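Side-chain contact in D-galactonate dehydratase family member RspA (Pantoea ananatis, PDB 3T6C), which dehydrates D-gluconate to 2-dehydro-3-deoxy-D-gluconate with low activity in vitro, using one magnesium ion per subunit: residues N255-H258 against M259-L263. Sequence-based numbering, arbitrary orientation.
Sequences NAIH and MAKAL
Lys261 lays the middle of its side chain over the preceding turn of the helix, where CD sits 4.0 Å from CG2 of Ile257 and CG comes to 3.4 Å from the Ile257 carbonyl O. The two side chains run alongside each other and point the same way. On Ile257, CG2 is the branch that does the touching; the side chain also packs on Met285 and Leu286 of helix 283-289. In Lys261 a bend at chi3 (70°) turns CE, and NZ beyond it, out of the line of the chain; its NZ is hydrogen-bonded to Gln289 OE1 and to Ser291 OG of a second subunit, so the polar end of this aliphatic pair also reaches a subunit interface. One residue further round, the imidazole of His258 comes near the methyl of Ala262, which meets the ring obliquely, with NE2 4.2 Å from Ala262 CB. With CG anti to the backbone N (chi1 174°), the ring is carried along the helix toward that methyl. Beneath these side chains four successive i to i+4 bonds define an alpha-helix: Met259 N to Asn255 O, Ala260 N to Ala256 O, Lys261 N to Ile257 O at 3.0 Å, and Ala262 N to His258 O at 2.8 Å. The last two donors approach nearly head-on to the carbonyl, with a C=O...N angle of 163° at His258. This is helix 253-262 of the beta-alpha-beta unit between strands 242-246 and 270-272 in the barrel domain of the enolase superfamily. Its inner side is lined by Met259, whose CB lies 3.5 Å from Asn255 O and whose side chain packs against Leu271 of strand 270-272 and Ile226 of helix 219-237; that side chain is about 13 Å from the bound magnesium.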
# COMPACT_ATOMS: atom_id res chain seq x y z
N ASN A 255 -9.78 -2.29 23.11
CA ASN A 255 -9.39 -2.48 24.53
C ASN A 255 -8.21 -3.44 24.69
O ASN A 255 -7.38 -3.26 25.59
CB ASN A 255 -10.57 -2.90 25.40
CG ASN A 255 -11.62 -1.79 25.55
OD1 ASN A 255 -11.34 -0.59 25.40
ND2 ASN A 255 -12.82 -2.18 25.87
N ALA A 256 -8.06 -4.39 23.75
CA ALA A 256 -6.87 -5.23 23.78
C ALA A 256 -5.61 -4.47 23.38
O ALA A 256 -4.56 -4.75 23.89
CB ALA A 256 -7.03 -6.41 22.82
N ILE A 257 -5.74 -3.52 22.45
CA ILE A 257 -4.61 -2.67 22.06
C ILE A 257 -4.20 -1.85 23.28
O ILE A 257 -3.00 -1.81 23.63
CB ILE A 257 -4.97 -1.77 20.88
CG1 ILE A 257 -5.22 -2.65 19.66
CG2 ILE A 257 -3.84 -0.74 20.62
CD1 ILE A 257 -5.69 -1.92 18.36
N HIS A 258 -5.17 -1.22 23.98
CA HIS A 258 -4.80 -0.47 25.17
C HIS A 258 -4.12 -1.39 26.22
O HIS A 258 -3.08 -1.02 26.80
CB HIS A 258 -6.06 0.17 25.77
CG HIS A 258 -5.79 0.84 27.08
ND1 HIS A 258 -5.49 2.18 27.18
CD2 HIS A 258 -5.70 0.34 28.34
CE1 HIS A 258 -5.28 2.49 28.44
NE2 HIS A 258 -5.37 1.39 29.17
N MET A 259 -4.64 -2.61 26.42
CA MET A 259 -4.06 -3.52 27.39
C MET A 259 -2.62 -3.86 26.96
O MET A 259 -1.71 -3.86 27.82
CB MET A 259 -4.90 -4.82 27.50
CG MET A 259 -4.16 -5.92 28.38
SD MET A 259 -5.07 -7.50 28.44
CE MET A 259 -6.22 -6.83 29.56
N ALA A 260 -2.39 -4.21 25.68
CA ALA A 260 -1.01 -4.51 25.24
C ALA A 260 -0.06 -3.32 25.59
O ALA A 260 1.06 -3.50 26.11
CB ALA A 260 -1.01 -4.80 23.73
N LYS A 261 -0.50 -2.10 25.31
CA LYS A 261 0.34 -0.94 25.62
C LYS A 261 0.56 -0.76 27.11
O LYS A 261 1.67 -0.41 27.57
CB LYS A 261 -0.32 0.31 25.01
CG LYS A 261 -0.32 0.25 23.48
CD LYS A 261 -1.24 1.29 22.85
CE LYS A 261 -0.71 2.70 23.00
NZ LYS A 261 -1.65 3.74 22.40
N ALA A 262 -0.52 -0.93 27.88
CA ALA A 262 -0.45 -0.77 29.35
C ALA A 262 0.41 -1.77 30.02
O ALA A 262 0.92 -1.52 31.12
CB ALA A 262 -1.87 -0.82 29.95
N LEU A 263 0.62 -2.90 29.36
CA LEU A 263 1.49 -3.96 29.93
C LEU A 263 2.97 -3.78 29.59
O LEU A 263 3.79 -4.51 30.12
CB LEU A 263 0.99 -5.31 29.41
CG LEU A 263 -0.33 -5.76 30.06
CD1 LEU A 263 -0.89 -6.99 29.38
CD2 LEU A 263 -0.11 -6.08 31.56